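Local coordinates for protein UDP-N-Acetylglucosamine 2-Epimerase (Thermus thermophilus, PDB 1V4V) that probably interconverts UDP-N-acetylglucosamine and UDP-N-acetylmannosamine by inverting the sugar at C2, working as a homodimer of two-domain GT-B-type subunits, at residues 154-157 against 158-162; 206-209 against 210-213; 283-286 against 287-290. One frame throughout, in Å; residues are numbered along the deposited sequence.

Interaction 1. Residues 154-157 against 158-162; sequences TPLA and KANLL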
loop_
_atom_site.group_PDB
_atom_site.type_symbol
_atom_site.label_atom_id
_atom_site.label_comp_id
_atom_site.label_asym_id
_atom_site.label_seq_id
_atom_site.Cartn_x
_atom_site.Cartn_y
_atom_site.Cartn_z
ATOM N N THR A 154 6.293 -14.155 11.894
ATOM C CA THR A 154 7.661 -14.403 12.346
ATOM C C THR A 154 8.461 -13.127 12.575
ATOM O O THR A 154 8.063 -12.043 12.147
ATOM C CB THR A 154 8.449 -15.201 11.293
ATOM O OG1 THR A 154 8.570 -14.407 10.103
ATOM C CG2 THR A 154 7.740 -16.506 10.953
ATOM N N PRO A 155 9.615 -13.250 13.253
ATOM C CA PRO A 155 10.479 -12.099 13.525
ATOM C C PRO A 155 10.971 -11.528 12.193
ATOM O O PRO A 155 11.135 -10.316 12.045
ATOM C CB PRO A 155 11.610 -12.709 14.347
ATOM C CG PRO A 155 10.905 -13.796 15.112
ATOM C CD PRO A 155 10.050 -14.423 14.036
ATOM N N LEU A 156 11.198 -12.411 11.224
ATOM C CA LEU A 156 11.657 -11.998 9.904
ATOM C C LEU A 156 10.605 -11.122 9.225
ATOM O O LEU A 156 10.931 -10.114 8.587
ATOM C CB LEU A 156 11.946 -13.220 9.032
ATOM C CG LEU A 156 12.291 -12.924 7.570
ATOM C CD1 LEU A 156 13.547 -12.062 7.496
ATOM C CD2 LEU A 156 12.491 -14.227 6.819
ATOM N N ALA A 157 9.342 -11.511 9.355
ATOM C CA ALA A 157 8.257 -10.740 8.763
ATOM C C ALA A 157 8.237 -9.350 9.393
ATOM O O ALA A 157 8.040 -8.350 8.702
ATOM C CB ALA A 157 6.920 -11.447 8.981
ATOM N N LYS A 158 8.452 -9.292 10.705
ATOM C CA LYS A 158 8.476 -8.017 11.413
ATOM C C LYS A 158 9.634 -7.177 10.887
ATOM O O LYS A 158 9.493 -5.970 10.685
ATOM C CB LYS A 158 8.645 -8.233 12.920
ATOM C CG LYS A 158 8.863 -6.943 13.707
ATOM C CD LYS A 158 8.955 -7.181 15.210
ATOM C CE LYS A 158 9.245 -5.873 15.944
ATOM N NZ LYS A 158 9.298 -6.033 17.422
ATOM N N ALA A 159 10.774 -7.823 10.662
ATOM C CA ALA A 159 11.951 -7.126 10.154
ATOM C C ALA A 159 11.661 -6.520 8.782
ATOM O O ALA A 159 12.148 -5.436 8.468
ATOM C CB ALA A 159 13.132 -8.078 10.069
ATOM N N ASN A 160 10.871 -7.217 7.968
ATOM C CA ASN A 160 10.518 -6.707 6.644
ATOM C C ASN A 160 9.643 -5.462 6.773
ATOM O O ASN A 160 9.845 -4.467 6.073
ATOM C CB ASN A 160 9.760 -7.758 5.826
ATOM C CG ASN A 160 10.645 -8.904 5.377
ATOM O OD1 ASN A 160 11.855 -8.746 5.231
ATOM N ND2 ASN A 160 10.041 -10.060 5.137
ATOM N N LEU A 161 8.672 -5.519 7.679
ATOM C CA LEU A 161 7.759 -4.404 7.890
ATOM C C LEU A 161 8.476 -3.148 8.361
ATOM O O LEU A 161 8.179 -2.049 7.895
ATOM C CB LEU A 161 6.669 -4.809 8.886
ATOM C CG LEU A 161 5.715 -5.873 8.329
ATOM C CD1 LEU A 161 4.857 -6.453 9.445
ATOM C CD2 LEU A 161 4.850 -5.253 7.240
ATOM N N LEU A 162 9.421 -3.311 9.283
ATOM C CA LEU A 162 10.181 -2.178 9.795
ATOM C C LEU A 162 10.953 -1.548 8.643
ATOM O O LEU A 162 11.077 -0.329 8.554
ATOM C CB LEU A 162 11.158 -2.644 10.882
ATOM C CG LEU A 162 10.528 -3.123 12.192
ATOM C CD1 LEU A 162 11.582 -3.791 13.064
ATOM C CD2 LEU A 162 9.901 -1.941 12.916
#
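Asn160 lies back over the turn formed by Leu156 and Ala157, and its side chain can be followed outward atom by atom. CB starts beside the carbonyl of Ala157, with Asn160 CB 3.4 Å from Ala157 O. One bond on, Asn160 CG stands 3.4 Å from Leu156 O, the same oxygen that accepts the backbone N-H of Asn160 at 3.0 Å from Asn160 N. A first torsion of -71° sets CG beside its own backbone N and anti to the carbonyl carbon, which is why the amide leans toward the preceding turn. At the tip both ends of the amide lie about equally far from Leu156 O, Asn160 ND2 at 3.6 Å and Asn160 OD1 at 3.7 Å, without a bond to it, and the Leu156 side chain is only a loose neighbour. ND2 donates a hydrogen bond outside the helix, to Gly124 O.

All this happens within the short helix 155-162, the crossover helix of a right-handed beta-alpha-beta unit running from strand 149-152 to strand 171-173. Thr154 is the N-cap: its OG1 accepts from Ala157 N at 3.1 Å with an N-H...O angle of 155°, occupying an N-H at the helix start that has no preceding turn to bond to. Regular i to i+4 bonds follow, beginning with Lys158 N to Thr154 O.

Leu161 reaches back over the next carbonyl, its CG 3.4 Å from Ala157 O, and its buried side packs on Asp150 and Ile171 of the two flanking strands. Lys158 touches Pro155 through its root, with Lys158 CB 3.4 Å from Pro155 O. Beyond that the fully extended chain runs away along Ile171 and Val173 to a salt bridge between NZ and Glu168.

Interaction 2. Residues 206-209 against 210-213; sequences HRRE and NWPL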
loop_
_atom_site.group_PDB
_atom_site.type_symbol
_atom_site.label_atom_id
_atom_site.label_comp_id
_atom_site.label_asym_id
_atom_site.label_seq_id
_atom_site.Cartn_x
_atom_site.Cartn_y
_atom_site.Cartn_z
ATOM N N HIS A 206 1.572 -38.604 -1.742
ATOM C CA HIS A 206 1.026 -38.003 -2.959
ATOM C C HIS A 206 1.935 -36.995 -3.662
ATOM O O HIS A 206 1.492 -36.321 -4.592
ATOM C CB HIS A 206 -0.317 -37.319 -2.682
ATOM C CG HIS A 206 -0.206 -36.110 -1.805
ATOM N ND1 HIS A 206 -0.421 -34.829 -2.270
ATOM C CD2 HIS A 206 0.102 -35.985 -0.493
ATOM C CE1 HIS A 206 -0.252 -33.969 -1.280
ATOM N NE2 HIS A 206 0.065 -34.645 -0.191
ATOM N N ARG A 207 3.187 -36.885 -3.230
ATOM C CA ARG A 207 4.116 -35.969 -3.875
ATOM C C ARG A 207 4.318 -36.510 -5.286
ATOM O O ARG A 207 4.766 -37.641 -5.466
ATOM C CB ARG A 207 5.442 -35.935 -3.111
ATOM C CG ARG A 207 6.393 -34.844 -3.578
ATOM C CD ARG A 207 7.645 -34.784 -2.714
ATOM N NE ARG A 207 8.521 -33.684 -3.113
ATOM C CZ ARG A 207 8.189 -32.398 -3.047
ATOM N NH1 ARG A 207 6.996 -32.036 -2.596
ATOM N NH2 ARG A 207 9.054 -31.468 -3.435
ATOM N N ARG A 208 3.991 -35.701 -6.286
ATOM C CA ARG A 208 4.108 -36.135 -7.670
ATOM C C ARG A 208 5.452 -36.749 -8.048
ATOM O O ARG A 208 5.492 -37.707 -8.816
ATOM C CB ARG A 208 3.801 -34.983 -8.628
ATOM C CG ARG A 208 3.478 -35.481 -10.024
ATOM C CD ARG A 208 3.730 -34.439 -11.096
ATOM N NE ARG A 208 3.458 -34.982 -12.424
ATOM C CZ ARG A 208 4.007 -36.096 -12.904
ATOM N NH1 ARG A 208 4.862 -36.793 -12.167
ATOM N NH2 ARG A 208 3.697 -36.518 -14.123
ATOM N N GLU A 209 6.548 -36.209 -7.520
ATOM C CA GLU A 209 7.867 -36.745 -7.849
ATOM C C GLU A 209 8.083 -38.152 -7.299
ATOM O O GLU A 209 8.884 -38.917 -7.834
ATOM C CB GLU A 209 8.982 -35.819 -7.344
ATOM C CG GLU A 209 9.108 -35.716 -5.834
ATOM C CD GLU A 209 10.393 -35.026 -5.414
ATOM O OE1 GLU A 209 11.480 -35.574 -5.690
ATOM O OE2 GLU A 209 10.320 -33.935 -4.812
ATOM N N ASN A 210 7.371 -38.492 -6.230
ATOM C CA ASN A 210 7.485 -39.818 -5.628
ATOM C C ASN A 210 6.590 -40.829 -6.355
ATOM O O ASN A 210 6.663 -42.027 -6.095
ATOM C CB ASN A 210 7.097 -39.775 -4.143
ATOM C CG ASN A 210 8.255 -39.370 -3.237
ATOM O OD1 ASN A 210 9.361 -39.093 -3.703
ATOM N ND2 ASN A 210 8.000 -39.339 -1.929
ATOM N N TRP A 211 5.750 -40.338 -7.266
ATOM C CA TRP A 211 4.835 -41.194 -8.034
ATOM C C TRP A 211 5.393 -42.567 -8.389
ATOM O O TRP A 211 4.838 -43.594 -7.994
ATOM C CB TRP A 211 4.426 -40.512 -9.349
ATOM C CG TRP A 211 3.276 -39.559 -9.293
ATOM C CD1 TRP A 211 2.780 -38.832 -10.339
ATOM C CD2 TRP A 211 2.463 -39.235 -8.161
ATOM N NE1 TRP A 211 1.711 -38.077 -9.931
ATOM C CE2 TRP A 211 1.493 -38.305 -8.598
ATOM C CE3 TRP A 211 2.457 -39.635 -6.821
ATOM C CZ2 TRP A 211 0.528 -37.771 -7.743
ATOM C CZ3 TRP A 211 1.499 -39.106 -5.974
ATOM C CH2 TRP A 211 0.548 -38.183 -6.439
ATOM N N PRO A 212 6.501 -42.603 -9.149
ATOM C CA PRO A 212 7.141 -43.849 -9.576
ATOM C C PRO A 212 7.779 -44.693 -8.480
ATOM O O PRO A 212 8.213 -45.814 -8.740
ATOM C CB PRO A 212 8.163 -43.368 -10.604
ATOM C CG PRO A 212 8.588 -42.059 -10.037
ATOM C CD PRO A 212 7.273 -41.439 -9.629
ATOM N N LEU A 213 7.835 -44.154 -7.265
ATOM C CA LEU A 213 8.417 -44.872 -6.136
ATOM C C LEU A 213 7.313 -45.411 -5.232
ATOM O O LEU A 213 7.582 -46.158 -4.292
ATOM C CB LEU A 213 9.296 -43.937 -5.300
ATOM C CG LEU A 213 10.368 -43.100 -5.992
ATOM C CD1 LEU A 213 11.128 -42.310 -4.921
ATOM C CD2 LEU A 213 11.314 -43.996 -6.777
HETATM O O HOH W 1 11.445 -38.659 -5.111
#
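Arg208 meets Trp211 across a tight turn, its CA lying over the five-membered ring in a CH-pi contact, 3.6 Å from Arg208 CA to the ring centroid and 14° off the normal. The chain stays over that same face, Arg208 CG standing above Trp211 NE1 at 3.1 Å. Its guanidinium, inclined 38° to the indole, presents a face to Trp211 CD1. Arg207 O sits over the rim of the ring, and Arg208 O lies over this face too, 2.9 Å from Trp211 CG. Two backbone bonds close the turn: Asn210 N to Arg207 O at 2.8 Å and Trp211 N to that same Arg208 O at 3.1 Å, both donors well above the carbonyl planes.

This short 3-10 turn belongs to the loop between strand 200-203 and helix 214-227 in the C-terminal Rossmann-like domain.

Glu209 and Asn210 run side by side, bridged by one water that donates to Glu209 OE1 and Asn210 OD1. Glu209 OE2 forms a salt bridge with Arg207 NE, modelled so short that its length is doubtful, and another with Arg300. Farther out, Asp281 accepts from the backbone N of His206 and Arg207 and from Asn210 ND2, which also bonds Leu299 O.

Interaction 3. Residues 283-286 against 287-290; sequences GGLQ and EEGA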
loop_
_atom_site.group_PDB
_atom_site.type_symbol
_atom_site.label_atom_id
_atom_site.label_comp_id
_atom_site.label_asym_id
_atom_site.label_seq_id
_atom_site.Cartn_x
_atom_site.Cartn_y
_atom_site.Cartn_z
ATOM N N GLY A 283 4.725 -31.489 2.594
ATOM C CA GLY A 283 5.145 -30.456 3.521
ATOM C C GLY A 283 3.961 -29.895 4.289
ATOM O O GLY A 283 4.055 -29.626 5.485
ATOM N N GLY A 284 2.838 -29.725 3.598
ATOM C CA GLY A 284 1.649 -29.193 4.243
ATOM C C GLY A 284 1.146 -30.080 5.369
ATOM O O GLY A 284 0.822 -29.603 6.459
ATOM N N LEU A 285 1.080 -31.379 5.111
ATOM C CA LEU A 285 0.611 -32.309 6.129
ATOM C C LEU A 285 1.609 -32.428 7.274
ATOM O O LEU A 285 1.225 -32.622 8.426
ATOM C CB LEU A 285 0.334 -33.676 5.505
ATOM C CG LEU A 285 -0.968 -33.687 4.700
ATOM C CD1 LEU A 285 -1.170 -35.032 4.051
ATOM C CD2 LEU A 285 -2.136 -33.376 5.626
ATOM N N GLN A 286 2.892 -32.302 6.962
ATOM C CA GLN A 286 3.909 -32.381 8.000
ATOM C C GLN A 286 3.683 -31.235 8.976
ATOM O O GLN A 286 3.772 -31.407 10.189
ATOM C CB GLN A 286 5.307 -32.300 7.371
ATOM C CG GLN A 286 6.443 -32.144 8.372
ATOM C CD GLN A 286 6.819 -30.694 8.594
ATOM O OE1 GLN A 286 7.133 -29.974 7.644
ATOM N NE2 GLN A 286 6.796 -30.255 9.849
ATOM N N GLU A 287 3.369 -30.058 8.446
ATOM C CA GLU A 287 3.125 -28.911 9.302
ATOM C C GLU A 287 1.847 -29.083 10.108
ATOM O O GLU A 287 1.756 -28.615 11.240
ATOM C CB GLU A 287 3.070 -27.628 8.470
ATOM C CG GLU A 287 4.433 -27.230 7.937
ATOM C CD GLU A 287 4.443 -25.846 7.326
ATOM O OE1 GLU A 287 3.941 -24.904 7.980
ATOM O OE2 GLU A 287 4.962 -25.702 6.201
ATOM N N GLU A 288 0.857 -29.749 9.526
ATOM C CA GLU A 288 -0.388 -29.983 10.246
ATOM C C GLU A 288 -0.128 -30.928 11.415
ATOM O O GLU A 288 -0.650 -30.739 12.509
ATOM C CB GLU A 288 -1.442 -30.588 9.324
ATOM C CG GLU A 288 -2.115 -29.585 8.410
ATOM C CD GLU A 288 -3.342 -30.165 7.744
ATOM O OE1 GLU A 288 -4.200 -30.709 8.472
ATOM O OE2 GLU A 288 -3.452 -30.075 6.502
ATOM N N GLY A 289 0.683 -31.953 11.179
ATOM C CA GLY A 289 0.989 -32.883 12.251
ATOM C C GLY A 289 1.630 -32.135 13.404
ATOM O O GLY A 289 1.277 -32.336 14.566
ATOM N N ALA A 290 2.565 -31.246 13.083
ATOM C CA ALA A 290 3.256 -30.467 14.106
ATOM C C ALA A 290 2.310 -29.582 14.918
ATOM O O ALA A 290 2.522 -29.364 16.112
ATOM C CB ALA A 290 4.352 -29.619 13.459
HETATM O O HOH W 2 7.455 -27.742 6.276
#
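Gly283, Gly284, Leu285 and Gln286 offer their carbonyls in turn to the N-H groups of Glu287, Glu288, Gly289 and Ala290, four regular i to i+4 bonds from 2.9 Å (Gly289 N to Leu285 O) to 3.1 Å (Glu287 N to Gly283 O). Both acidic chains leave this backbone in the same manner, CG beside the own backbone N, and then run on extended. Glu287 CG comes 3.4 Å from Gly283 O, and Glu288 CG 3.5 Å from Gly284 O. Past that point Glu288 meets a hydrocarbon neighbour: its OE2 lies 3.7 Å from Leu285 CD2, while Tyr265 and Met272 of helix 265-273 touch the same glutamate.

Gln286 behaves differently. Its first torsion, 170°, puts CG beside the carbonyl carbon, on the side of Glu287 N, and a second of -94° folds the amide back, with Gln286 CD 3.5 Å from Glu287 N. The amide and the Glu287 carboxylate planes are 32° apart, and a water lies between them, 2.6 Å from Gln286 OE1 and 3.2 Å from Glu287 OE2; other acceptors compete for its protons. Glu287 OE1 is hydrogen-bonded to a glycerol, probably picked up from the crystallisation liquor.

Leu285 N is taken by Ser282 OG, just ahead of the helix. Helix 283-291 is the crossover of the beta-alpha-beta unit between strands 275-280 and 296-298. A helix opening with glycines after such a strand, with a glutamate one turn in, is consistent with the nucleotide-sugar pocket of GT-B enzymes.

Along the chain the three local contacts come in series. Interaction 1 belongs to the seven-stranded parallel sheet of the N-terminal domain, interactions 2 and 3 to the six-stranded one of the C-terminal domain, the two Rossmann-like halves of a GT-B fold. Strands 200-203 and 275-280, which lead into 206-213 and 283-290, are neighbours, and the centres of interactions 2 and 3 are 18 Å apart. Asp281 and Ser282 touch the loop 206-213. Interaction 1 lies 23 Å from interaction 3 and 35 Å from interaction 2, centre to centre. Interactions 2 and 3 lie where adjacent strands end, the side that in GT-B enzymes usually faces the nucleotide; interaction 1 is packing in the other domain.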